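Local coordinates for serine-pyruvate aminotransferase (AgxT) (Sulfolobus solfataricus, PDB 3ZRP), which probably catalyses transfer of an amino group from serine to pyruvate, and perhaps from alanine to glyoxylate, with pyridoxal 5'-phosphate as cofactor, at residues A[80-85]-A[90-95]; A[68-73]-A[128-133]. All blocks are in the same frame, centred on the assembly; numbering follows the deposited sequence. Where two conformers were deposited one is given.

How the contacts relate
Both contacts lie in the seven-stranded mixed sheet domain of this class-V aminotransferase, on the same side of the chain's centre, with their own centres about 10 Å apart. Along the chain the order is 68-73, 80-85, 90-95 and 128-133, so contact 1 falls wholly between the two halves of contact 2. Strands 79-83 and 128-134 are parallel neighbours, and probable backbone hydrogen bonds between L81 and both L130 and A132 join the two contacts directly. Helix 87-96 meets the 3-10 segment after helix 63-69 through W92, which packs on V70 and on A132 of the sheet. Helix 63-69, which carries the cofactor-binding G63 and T64 at its start, is thereby tied to the sheet.

Contact 1 (A[80-85]-A[90-95]); sequences ILVVSN and DRWEQI
The backbone of S84, just past the end of strand 79-83, passes D90 of helix 87-96 at 5.8 Å between CA atoms, and the gap widens to 6.9 Å between the CA atoms of V82 and W92. The contact packs the first strand of the beta-alpha-beta unit of strand 79-83, helix 87-96 and strand 102-106 against its helix, in the large domain of a fold-type I aminotransferase. At the S84 end the contact is polar. The S84 hydroxyl, placed anti to its own amide nitrogen (chi1 173°), donates from OG to D90 OD1 over 2.6 Å, a short bond that reaches the carboxylate from above, 54° out of its plane. The same D90 oxygen forms a salt bridge with R107, whose guanidinium also pairs with E93, one helix residue beyond W92. An alanine at D90 would probably leave the S84 hydroxyl without this acceptor and the R107 guanidinium with one carboxylate partner fewer, E93 remaining. On the next residue, R91, the guanidinium bonds to the cofactor-binding T64 and to the F241 carbonyl of the second subunit. W92 packs on the sheet, its side chain about 7 Å from the bound pyridoxal phosphate. Both methyls of V82 bear on the root of this side chain: CG1 and CG2 each lie 3.9 Å from W92 CB, and CG1 reaches on to the indole CD1 at 4.1 Å.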
ATOM      1  N   ILE A  80     -24.179  12.308   4.260  1.00 25.16           N
ATOM      2  CA  ILE A  80     -23.669  11.651   3.061  1.00 25.51           C
ATOM      3  C   ILE A  80     -24.808  10.868   2.409  1.00 25.41           C
ATOM      4  O   ILE A  80     -25.531  10.097   3.072  1.00 29.05           O
ATOM      5  CB  ILE A  80     -22.508  10.647   3.409  1.00 25.61           C
ATOM      6  CG1 ILE A  80     -21.324  11.379   4.057  1.00 26.94           C
ATOM      7  CG2 ILE A  80     -22.091   9.817   2.152  1.00 25.66           C
ATOM      8  CD1 ILE A  80     -20.294  10.419   4.691  1.00 29.98           C
ATOM      9  N   LEU A  81     -24.917  11.034   1.101  1.00 25.96           N
ATOM     10  CA  LEU A  81     -25.780  10.196   0.249  1.00 25.99           C
ATOM     11  C   LEU A  81     -24.929   9.304  -0.673  1.00 26.12           C
ATOM     12  O   LEU A  81     -24.140   9.801  -1.482  1.00 24.28           O
ATOM     13  CB  LEU A  81     -26.706  11.074  -0.603  1.00 28.98           C
ATOM     14  CG  LEU A  81     -27.658  10.264  -1.507  1.00 29.27           C
ATOM     15  CD1 LEU A  81     -28.726   9.536  -0.704  1.00 26.11           C
ATOM     16  CD2 LEU A  81     -28.265  11.177  -2.578  1.00 26.51           C
ATOM     17  N   VAL A  82     -25.076   8.000  -0.503  1.00 23.05           N
ATOM     18  CA  VAL A  82     -24.418   7.002  -1.363  1.00 24.89           C
ATOM     19  C   VAL A  82     -25.404   6.448  -2.388  1.00 25.06           C
ATOM     20  O   VAL A  82     -26.474   5.941  -2.040  1.00 31.00           O
ATOM     21  CB  VAL A  82     -23.884   5.827  -0.529  1.00 23.54           C
ATOM     22  CG1 VAL A  82     -23.253   4.743  -1.460  1.00 23.77           C
ATOM     23  CG2 VAL A  82     -22.873   6.335   0.482  1.00 21.59           C
ATOM     24  N   VAL A  83     -25.019   6.531  -3.652  1.00 24.99           N
ATOM     25  CA  VAL A  83     -25.805   5.963  -4.757  1.00 24.43           C
ATOM     26  C   VAL A  83     -25.157   4.633  -5.143  1.00 27.51           C
ATOM     27  O   VAL A  83     -24.173   4.623  -5.882  1.00 26.95           O
ATOM     28  CB  VAL A  83     -25.807   6.936  -5.946  1.00 22.22           C
ATOM     29  CG1 VAL A  83     -26.657   6.364  -7.083  1.00 21.05           C
ATOM     30  CG2 VAL A  83     -26.403   8.347  -5.501  1.00 25.42           C
ATOM     31  N   SER A  84     -25.685   3.535  -4.604  1.00 26.30           N
ATOM     32  CA  SER A  84     -25.097   2.209  -4.733  1.00 28.45           C
ATOM     33  C   SER A  84     -25.847   1.236  -5.655  1.00 27.29           C
ATOM     34  O   SER A  84     -26.989   0.829  -5.377  1.00 29.05           O
ATOM     35  CB  SER A  84     -25.003   1.559  -3.368  1.00 25.06           C
ATOM     36  OG  SER A  84     -24.575   0.219  -3.515  1.00 26.19           O
ATOM     37  N   ASN A  85     -25.159   0.844  -6.725  1.00 26.15           N
ATOM     38  CA  ASN A  85     -25.664  -0.157  -7.659  1.00 24.38           C
ATOM     39  C   ASN A  85     -25.225  -1.578  -7.362  1.00 24.55           C
ATOM     40  O   ASN A  85     -25.553  -2.490  -8.115  1.00 30.86           O
ATOM     41  CB  ASN A  85     -25.276   0.206  -9.084  1.00 24.81           C
ATOM     42  CG  ASN A  85     -25.793   1.539  -9.478  1.00 22.35           C
ATOM     43  OD1 ASN A  85     -26.912   1.910  -9.090  1.00 28.38           O
ATOM     44  ND2 ASN A  85     -25.003   2.297 -10.223  1.00 24.23           N
ATOM     45  N   ASP A  90     -21.871  -0.332  -2.100  1.00 23.06           N
ATOM     46  CA  ASP A  90     -22.078  -0.664  -0.708  1.00 25.12           C
ATOM     47  C   ASP A  90     -20.812  -0.467   0.128  1.00 24.70           C
ATOM     48  O   ASP A  90     -20.896  -0.214   1.329  1.00 25.20           O
ATOM     49  CB  ASP A  90     -22.590  -2.105  -0.580  1.00 22.89           C
ATOM     50  CG  ASP A  90     -24.037  -2.258  -1.088  1.00 28.38           C
ATOM     51  OD1 ASP A  90     -24.753  -1.260  -1.333  1.00 24.43           O
ATOM     52  OD2 ASP A  90     -24.455  -3.387  -1.274  1.00 27.35           O
ATOM     53  N   ARG A  91     -19.646  -0.601  -0.498  1.00 23.10           N
ATOM     54  CA  ARG A  91     -18.389  -0.380   0.224  1.00 22.58           C
ATOM     55  C   ARG A  91     -18.274   1.050   0.781  1.00 23.31           C
ATOM     56  O   ARG A  91     -17.700   1.247   1.850  1.00 20.71           O
ATOM     57  CB  ARG A  91     -17.163  -0.796  -0.619  1.00 21.75           C
ATOM     58  CG  ARG A  91     -15.797  -0.492  -0.002  1.00 22.71           C
ATOM     59  CD  ARG A  91     -14.696  -1.334  -0.659  1.00 24.27           C
ATOM     60  NE  ARG A  91     -14.947  -2.737  -0.295  1.00 26.62           N
ATOM     61  CZ  ARG A  91     -14.073  -3.731  -0.377  1.00 30.92           C
ATOM     62  NH1 ARG A  91     -12.831  -3.522  -0.799  1.00 29.00           N
ATOM     63  NH2 ARG A  91     -14.440  -4.945   0.007  1.00 25.44           N
ATOM     64  N   TRP A  92     -18.789   2.051   0.069  1.00 20.82           N
ATOM     65  CA  TRP A  92     -18.830   3.385   0.634  1.00 23.65           C
ATOM     66  C   TRP A  92     -19.527   3.373   2.018  1.00 24.09           C
ATOM     67  O   TRP A  92     -19.018   3.952   2.983  1.00 24.89           O
ATOM     68  CB  TRP A  92     -19.604   4.351  -0.275  1.00 22.82           C
ATOM     69  CG  TRP A  92     -18.933   4.860  -1.515  1.00 26.86           C
ATOM     70  CD1 TRP A  92     -19.365   4.669  -2.792  1.00 24.01           C
ATOM     71  CD2 TRP A  92     -17.766   5.692  -1.603  1.00 22.18           C
ATOM     72  NE1 TRP A  92     -18.532   5.313  -3.674  1.00 23.70           N
ATOM     73  CE2 TRP A  92     -17.534   5.939  -2.966  1.00 25.21           C
ATOM     74  CE3 TRP A  92     -16.875   6.225  -0.654  1.00 24.05           C
ATOM     75  CZ2 TRP A  92     -16.475   6.738  -3.419  1.00 25.25           C
ATOM     76  CZ3 TRP A  92     -15.803   7.008  -1.095  1.00 26.15           C
ATOM     77  CH2 TRP A  92     -15.606   7.250  -2.472  1.00 25.88           C
ATOM     78  N   GLU A  93     -20.683   2.717   2.102  1.00 24.12           N
ATOM     79  CA  GLU A  93     -21.424   2.578   3.367  1.00 24.15           C
ATOM     80  C   GLU A  93     -20.614   1.824   4.448  1.00 26.13           C
ATOM     81  O   GLU A  93     -20.587   2.251   5.615  1.00 25.42           O
ATOM     82  CB  GLU A  93     -22.790   1.886   3.146  1.00 25.31           C
ATOM     83  CG  GLU A  93     -23.650   1.846   4.393  1.00 29.37           C
ATOM     84  CD  GLU A  93     -24.962   1.121   4.238  1.00 33.66           C
ATOM     85  OE1 GLU A  93     -25.039   0.111   3.500  1.00 32.20           O
ATOM     86  OE2 GLU A  93     -25.930   1.572   4.889  1.00 34.19           O
ATOM     87  N   GLN A  94     -19.960   0.731   4.056  1.00 27.70           N
ATOM     88  CA  GLN A  94     -19.115  -0.048   4.998  1.00 26.93           C
ATOM     89  C   GLN A  94     -17.969   0.800   5.574  1.00 26.94           C
ATOM     90  O   GLN A  94     -17.713   0.755   6.797  1.00 24.41           O
ATOM     91  CB  GLN A  94     -18.609  -1.353   4.367  1.00 30.87           C
ATOM     92  CG  GLN A  94     -19.757  -2.329   4.042  1.00 32.67           C
ATOM     93  CD  GLN A  94     -20.561  -2.675   5.274  1.00 42.61           C
ATOM     94  OE1 GLN A  94     -21.745  -2.307   5.401  1.00 47.58           O
ATOM     95  NE2 GLN A  94     -19.908  -3.344   6.227  1.00 44.81           N
ATOM     96  N   ILE A  95     -17.317   1.584   4.709  1.00 22.40           N
ATOM     97  CA  ILE A  95     -16.278   2.536   5.127  1.00 26.81           C
ATOM     98  C   ILE A  95     -16.855   3.595   6.087  1.00 28.04           C
ATOM     99  O   ILE A  95     -16.341   3.769   7.212  1.00 25.60           O
ATOM    100  CB  ILE A  95     -15.607   3.233   3.913  1.00 25.72           C
ATOM    101  CG1 ILE A  95     -14.823   2.230   3.051  1.00 20.11           C
ATOM    102  CG2 ILE A  95     -14.705   4.407   4.358  1.00 25.46           C
ATOM    103  CD1 ILE A  95     -14.397   2.799   1.664  1.00 24.41           C
TER

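Contact 2 (A[68-73]-A[128-133]); sequences ESVTSL and YKLVAL
V70 meets L130 methyl to methyl, CG1 of the valine lying 3.8 Å from CD1 of the leucine in one of the two conformers deposited for L130. The two side chains approach at a slant, V70 from the short 3-10 turn that follows helix 63-69 and L130 from its strand. Beside them the aliphatic end of K129 passes the backbone of L73, with CE 3.5 Å from L73 O. Its chain bends at chi2 (79°) and again at chi4, turning the ammonium toward a water that accepts a hydrogen bond from K129 NZ at 2.9 Å. The water can in turn donate to L73 O at 3.2 Å, though other acceptors compete for its protons. The main charge partner of the ammonium is D78, just ahead of strand 79-83. L130 belongs to strand 128-134 of the mixed sheet at the centre of the fold-type I aminotransferase domain, between strands 79-83 and 157-163, and its side chain also packs on I80 and V161. V70 also rests on W92 of helix 87-96, while the L73 side chain is covered by A206, I209 and L210 of helix 204-212. The turn itself is tightened by two hydroxyls that fold back onto carbonyls. T71 OG1 donates to E68 O over 2.7 Å, nearly along the C=O axis (160°), and T71 N bonds to the same oxygen. One residue on, S72 OG donates to S69 O at 2.7 Å, in the carbonyl plane, again doubling a backbone bond, and takes a further bond from the amide of L223. Toward the dimer interface, the E68 carboxylate accepts from the amides of Y219 and Y220 of the second subunit.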
ATOM      1  N   GLU A  68     -11.624   5.521   1.269  1.00 19.55           N
ATOM      2  CA  GLU A  68     -11.610   5.909   2.675  1.00 20.01           C
ATOM      3  C   GLU A  68     -10.939   7.277   2.922  1.00 21.93           C
ATOM      4  O   GLU A  68     -11.371   8.048   3.804  1.00 24.40           O
ATOM      5  CB  GLU A  68     -10.968   4.794   3.524  1.00 19.27           C
ATOM      6  CG  GLU A  68     -10.965   5.089   5.032  1.00 18.25           C
ATOM      7  CD  GLU A  68     -10.737   3.808   5.888  1.00 20.34           C
ATOM      8  OE1 GLU A  68     -10.449   2.718   5.331  1.00 23.36           O
ATOM      9  OE2 GLU A  68     -10.823   3.936   7.111  1.00 21.77           O
ATOM     10  N   SER A  69      -9.909   7.584   2.133  1.00 22.09           N
ATOM     11  CA  SER A  69      -9.230   8.877   2.213  1.00 20.23           C
ATOM     12  C   SER A  69     -10.177  10.088   1.987  1.00 21.73           C
ATOM     13  O   SER A  69      -9.835  11.205   2.347  1.00 22.05           O
ATOM     14  CB  SER A  69      -8.011   8.931   1.296  1.00 19.38           C
ATOM     15  OG  SER A  69      -8.349   9.273  -0.053  1.00 21.62           O
ATOM     16  N   VAL A  70     -11.348   9.855   1.391  1.00 22.63           N
ATOM     17  CA  VAL A  70     -12.382  10.907   1.222  1.00 20.77           C
ATOM     18  C   VAL A  70     -12.883  11.425   2.583  1.00 24.62           C
ATOM     19  O   VAL A  70     -13.324  12.567   2.702  1.00 23.78           O
ATOM     20  CB  VAL A  70     -13.527  10.432   0.287  1.00 24.74           C
ATOM     21  CG1 VAL A  70     -14.691  11.427   0.283  1.00 26.39           C
ATOM     22  CG2 VAL A  70     -12.995  10.170  -1.147  1.00 27.09           C
ATOM     23  N   THR A  71     -12.731  10.626   3.643  1.00 21.39           N
ATOM     24  CA  THR A  71     -12.989  11.123   5.023  1.00 23.51           C
ATOM     25  C   THR A  71     -12.172  12.388   5.397  1.00 24.54           C
ATOM     26  O   THR A  71     -12.530  13.097   6.365  1.00 24.09           O
ATOM     27  CB  THR A  71     -12.798  10.017   6.081  1.00 23.58           C
ATOM     28  OG1 THR A  71     -11.452   9.515   6.020  1.00 21.31           O
ATOM     29  CG2 THR A  71     -13.818   8.906   5.831  1.00 22.54           C
ATOM     30  N   SER A  72     -11.101  12.656   4.627  1.00 23.76           N
ATOM     31  CA  SER A  72     -10.254  13.847   4.759  1.00 26.08           C
ATOM     32  C   SER A  72     -11.056  15.127   4.500  1.00 27.25           C
ATOM     33  O   SER A  72     -10.613  16.240   4.867  1.00 27.51           O
ATOM     34  CB  SER A  72      -9.089  13.796   3.753  1.00 24.71           C
ATOM     35  OG  SER A  72      -8.210  12.675   3.980  1.00 24.55           O
ATOM     36  N   LEU A  73     -12.207  14.973   3.845  1.00 26.19           N
ATOM     37  CA  LEU A  73     -13.057  16.121   3.467  1.00 25.47           C
ATOM     38  C   LEU A  73     -14.294  16.273   4.357  1.00 28.63           C
ATOM     39  O   LEU A  73     -15.184  17.105   4.079  1.00 28.84           O
ATOM     40  CB  LEU A  73     -13.468  15.994   1.988  1.00 25.91           C
ATOM     41  CG  LEU A  73     -12.303  15.956   0.982  1.00 28.15           C
ATOM     42  CD1 LEU A  73     -12.840  15.750  -0.424  1.00 27.76           C
ATOM     43  CD2 LEU A  73     -11.407  17.214   1.038  1.00 26.12           C
ATOM     44  N   TYR A 128     -27.483  17.483   1.773  1.00 33.63           N
ATOM     45  CA  TYR A 128     -26.352  16.548   1.855  1.00 31.04           C
ATOM     46  C   TYR A 128     -25.032  17.269   1.626  1.00 31.95           C
ATOM     47  O   TYR A 128     -24.906  18.105   0.708  1.00 31.29           O
ATOM     48  CB  TYR A 128     -26.524  15.423   0.820  1.00 30.64           C
ATOM     49  CG  TYR A 128     -27.582  14.439   1.195  1.00 28.86           C
ATOM     50  CD1 TYR A 128     -27.319  13.440   2.146  1.00 28.94           C
ATOM     51  CD2 TYR A 128     -28.876  14.518   0.637  1.00 30.39           C
ATOM     52  CE1 TYR A 128     -28.311  12.536   2.505  1.00 31.39           C
ATOM     53  CE2 TYR A 128     -29.873  13.624   0.995  1.00 28.98           C
ATOM     54  CZ  TYR A 128     -29.580  12.637   1.918  1.00 32.21           C
ATOM     55  OH  TYR A 128     -30.546  11.751   2.281  1.00 31.81           O
ATOM     56  N   LYS A 129     -24.042  16.952   2.451  1.00 31.72           N
ATOM     57  CA  LYS A 129     -22.692  17.495   2.272  1.00 30.77           C
ATOM     58  C   LYS A 129     -21.984  16.805   1.093  1.00 29.44           C
ATOM     59  O   LYS A 129     -21.353  17.458   0.256  1.00 29.66           O
ATOM     60  CB  LYS A 129     -21.911  17.300   3.587  1.00 35.33           C
ATOM     61  CG  LYS A 129     -20.368  17.286   3.548  1.00 39.10           C
ATOM     62  CD  LYS A 129     -19.772  18.662   3.457  1.00 37.32           C
ATOM     63  CE  LYS A 129     -18.264  18.635   3.723  1.00 32.98           C
ATOM     64  NZ  LYS A 129     -17.929  18.896   5.174  1.00 31.80           N
ATOM     65  N   LEU A 130     -22.132  15.491   1.022  1.00 27.19           N
ATOM     66  CA  LEU A 130     -21.386  14.684   0.063  0.60 26.30           C
ATOM     67  C   LEU A 130     -22.247  13.612  -0.593  1.00 26.72           C
ATOM     68  O   LEU A 130     -22.999  12.895   0.087  1.00 26.77           O
ATOM     69  CB  LEU A 130     -20.169  14.037   0.750  0.60 26.03           C
ATOM     70  CG  LEU A 130     -19.202  13.283  -0.156  0.60 22.62           C
ATOM     71  CD1 LEU A 130     -17.768  13.623   0.232  0.60 25.58           C
ATOM     72  CD2 LEU A 130     -19.453  11.753  -0.079  0.60 21.40           C
ATOM     73  N   VAL A 131     -22.113  13.501  -1.918  1.00 24.84           N
ATOM     74  CA  VAL A 131     -22.744  12.440  -2.679  1.00 23.66           C
ATOM     75  C   VAL A 131     -21.656  11.540  -3.290  1.00 22.72           C
ATOM     76  O   VAL A 131     -20.734  12.026  -3.935  1.00 25.83           O
ATOM     77  CB  VAL A 131     -23.675  13.001  -3.804  1.00 23.74           C
ATOM     78  CG1 VAL A 131     -24.318  11.839  -4.570  1.00 25.26           C
ATOM     79  CG2 VAL A 131     -24.741  13.918  -3.182  1.00 22.39           C
ATOM     80  N   ALA A 132     -21.790  10.233  -3.070  1.00 24.63           N
ATOM     81  CA  ALA A 132     -20.864   9.237  -3.595  1.00 23.95           C
ATOM     82  C   ALA A 132     -21.512   8.430  -4.707  1.00 24.77           C
ATOM     83  O   ALA A 132     -22.588   7.816  -4.514  1.00 26.18           O
ATOM     84  CB  ALA A 132     -20.373   8.272  -2.458  1.00 25.71           C
ATOM     85  N   LEU A 133     -20.831   8.394  -5.855  1.00 24.31           N
ATOM     86  CA  LEU A 133     -21.281   7.632  -7.025  1.00 26.49           C
ATOM     87  C   LEU A 133     -20.258   6.528  -7.355  1.00 26.98           C
ATOM     88  O   LEU A 133     -19.082   6.649  -6.994  1.00 24.64           O
ATOM     89  CB  LEU A 133     -21.417   8.569  -8.220  1.00 25.76           C
ATOM     90  CG  LEU A 133     -22.250   9.854  -8.120  1.00 25.85           C
ATOM     91  CD1 LEU A 133     -22.253  10.520  -9.496  1.00 26.84           C
ATOM     92  CD2 LEU A 133     -23.675   9.546  -7.692  1.00 21.79           C
TER
HETATM   93  O   HOH W   1     -15.290  19.774   5.810  1.00 32.79           O